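Local atomic coordinates of uncharacterized protein MG376 homolog (Mycoplasma pneumoniae, PDB entry 2HQL), a protein that binds single-stranded DNA, probably through its OB fold, although its precise cellular role remains uncharacterised. Residues 27-32 and 62-67. Numbering follows the deposited sequence.
Sequences TGFLVT and KHTKKY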
loop_
_atom_site.group_PDB
_atom_site.type_symbol
_atom_site.label_atom_id
_atom_site.label_comp_id
_atom_site.label_asym_id
_atom_site.label_seq_id
_atom_site.Cartn_x
_atom_site.Cartn_y
_atom_site.Cartn_z
ATOM N N THR A 27 4.715 -15.200 -16.211
ATOM C CA THR A 27 3.777 -15.544 -15.145
ATOM C C THR A 27 2.954 -14.291 -14.763
ATOM O O THR A 27 1.790 -14.386 -14.357
ATOM C CB THR A 27 4.537 -15.989 -13.886
ATOM O OG1 THR A 27 5.764 -16.640 -14.260
ATOM C CG2 THR A 27 3.678 -16.922 -13.056
ATOM N N GLY A 28 3.585 -13.123 -14.884
ATOM C CA GLY A 28 2.929 -11.870 -14.563
ATOM C C GLY A 28 3.486 -10.686 -15.331
ATOM O O GLY A 28 4.552 -10.755 -15.943
ATOM N N PHE A 29 2.751 -9.582 -15.303
ATOM C CA PHE A 29 3.171 -8.360 -15.985
ATOM C C PHE A 29 3.280 -7.256 -14.949
ATOM O O PHE A 29 2.324 -6.987 -14.220
ATOM C CB PHE A 29 2.142 -7.958 -17.043
ATOM C CG PHE A 29 2.587 -6.831 -17.930
ATOM C CD1 PHE A 29 3.697 -6.982 -18.757
ATOM C CD2 PHE A 29 1.878 -5.631 -17.963
ATOM C CE1 PHE A 29 4.100 -5.962 -19.610
ATOM C CE2 PHE A 29 2.272 -4.588 -18.820
ATOM C CZ PHE A 29 3.386 -4.757 -19.646
ATOM N N LEU A 30 4.442 -6.616 -14.888
ATOM C CA LEU A 30 4.656 -5.558 -13.922
ATOM C C LEU A 30 4.703 -4.179 -14.517
ATOM O O LEU A 30 5.420 -3.921 -15.487
ATOM C CB LEU A 30 5.937 -5.799 -13.124
ATOM C CG LEU A 30 5.841 -6.856 -12.022
ATOM C CD1 LEU A 30 5.851 -8.270 -12.621
ATOM C CD2 LEU A 30 7.014 -6.655 -11.064
ATOM N N VAL A 31 3.935 -3.296 -13.893
ATOM C CA VAL A 31 3.841 -1.905 -14.295
ATOM C C VAL A 31 4.270 -1.001 -13.128
ATOM O O VAL A 31 4.052 -1.320 -11.958
ATOM C CB VAL A 31 2.385 -1.560 -14.737
ATOM C CG1 VAL A 31 2.258 -0.057 -15.048
ATOM C CG2 VAL A 31 2.010 -2.394 -15.964
ATOM N N THR A 32 4.918 0.111 -13.456
ATOM C CA THR A 32 5.344 1.065 -12.447
ATOM C C THR A 32 4.627 2.378 -12.704
ATOM O O THR A 32 4.740 2.972 -13.784
ATOM C CB THR A 32 6.850 1.277 -12.466
ATOM O OG1 THR A 32 7.489 0.085 -11.999
ATOM C CG2 THR A 32 7.234 2.432 -11.546
ATOM N N LYS A 62 -2.192 -4.315 -22.470
ATOM C CA LYS A 62 -2.967 -3.645 -23.503
ATOM C C LYS A 62 -3.371 -2.242 -23.037
ATOM O O LYS A 62 -3.177 -1.261 -23.758
ATOM C CB LYS A 62 -4.201 -4.480 -23.852
ATOM C CG LYS A 62 -3.841 -5.770 -24.579
ATOM C CD LYS A 62 -5.053 -6.644 -24.889
ATOM C CE LYS A 62 -4.651 -7.796 -25.801
ATOM N NZ LYS A 62 -5.734 -8.790 -25.977
ATOM N N HIS A 63 -3.929 -2.150 -21.833
ATOM C CA HIS A 63 -4.321 -0.862 -21.271
ATOM C C HIS A 63 -3.068 -0.007 -21.238
ATOM O O HIS A 63 -3.131 1.216 -21.286
ATOM C CB HIS A 63 -4.854 -1.039 -19.849
ATOM C CG HIS A 63 -5.174 0.248 -19.151
ATOM N ND1 HIS A 63 -4.260 1.263 -19.011
ATOM C CD2 HIS A 63 -6.311 0.673 -18.546
ATOM C CE1 HIS A 63 -4.816 2.266 -18.349
ATOM N NE2 HIS A 63 -6.057 1.932 -18.057
ATOM N N THR A 64 -1.924 -0.673 -21.156
ATOM C CA THR A 64 -0.639 0.005 -21.132
ATOM C C THR A 64 -0.273 0.574 -22.511
ATOM O O THR A 64 0.272 1.671 -22.625
ATOM C CB THR A 64 0.454 -0.974 -20.643
ATOM O OG1 THR A 64 0.589 -0.857 -19.219
ATOM C CG2 THR A 64 1.777 -0.715 -21.330
ATOM N N LYS A 65 -0.573 -0.163 -23.569
ATOM C CA LYS A 65 -0.241 0.326 -24.895
ATOM C C LYS A 65 -1.366 1.164 -25.476
ATOM O O LYS A 65 -1.421 1.381 -26.685
ATOM C CB LYS A 65 0.100 -0.846 -25.824
ATOM C CG LYS A 65 1.412 -1.513 -25.461
ATOM C CD LYS A 65 1.784 -2.610 -26.428
ATOM C CE LYS A 65 3.100 -3.276 -26.017
ATOM N NZ LYS A 65 3.554 -4.358 -26.953
ATOM N N LYS A 66 -2.241 1.666 -24.604
ATOM C CA LYS A 66 -3.382 2.473 -25.035
ATOM C C LYS A 66 -3.621 3.740 -24.204
ATOM O O LYS A 66 -4.042 4.767 -24.743
ATOM C CB LYS A 66 -4.637 1.606 -25.014
ATOM C CG LYS A 66 -5.884 2.261 -25.549
ATOM C CD LYS A 66 -7.019 1.278 -25.455
ATOM C CE LYS A 66 -8.332 1.900 -25.826
ATOM N NZ LYS A 66 -9.427 0.909 -25.641
ATOM N N TYR A 67 -3.348 3.665 -22.902
ATOM C CA TYR A 67 -3.545 4.799 -21.997
ATOM C C TYR A 67 -2.265 5.161 -21.255
ATOM O O TYR A 67 -1.356 4.345 -21.148
ATOM C CB TYR A 67 -4.608 4.467 -20.958
ATOM C CG TYR A 67 -5.935 4.028 -21.522
ATOM C CD1 TYR A 67 -6.759 4.919 -22.199
ATOM C CD2 TYR A 67 -6.400 2.729 -21.315
ATOM C CE1 TYR A 67 -8.013 4.533 -22.643
ATOM C CE2 TYR A 67 -7.657 2.337 -21.753
ATOM C CZ TYR A 67 -8.454 3.243 -22.410
ATOM O OH TYR A 67 -9.713 2.871 -22.809
#
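Thr64, in the last turn of helix 54-64, meets Phe29 and Val31 of strand 28-39 chiefly through its hydroxyl oxygen. Phe29 and Val31, two residues apart, lie on the same side of the strand, and both turn their CB toward the helix end. Val31 approaches with one methyl: CG2 lies 3.9 Å from Thr64 OG1, and the valine and threonine side chains, reaching out from the strand and the helix end, pass alongside one another. Phe29 offers its rim instead. With CG anti to the backbone N (chi1 -171°) the ring reaches out from the strand, and its CE2 comes to 4.1 Å from Thr64 OG1, the oxygen lying near the ring plane, at the edge, and not over a face. Around this small meeting the same ring also touches Ala57, Leu60 and Glu61 of the helix and packs against Trp22 with the planes at about 50°, while Val31 reaches Leu60. The contact thus illustrates how an OB fold seats a helix that connects two strands against its curved sheet: apolar strand side chains take the helix flank, and the helix end adds a residue with a polar tip. No hydrogen bond crosses between the segments. The hydroxyl makes a weak bond to Leu60 O, one turn back in its own helix, which gives this polar group a local partner beside two hydrocarbon neighbours. The chemistry is therefore that of van der Waals contact around a hydroxyl, with little directional pull between strand and helix end.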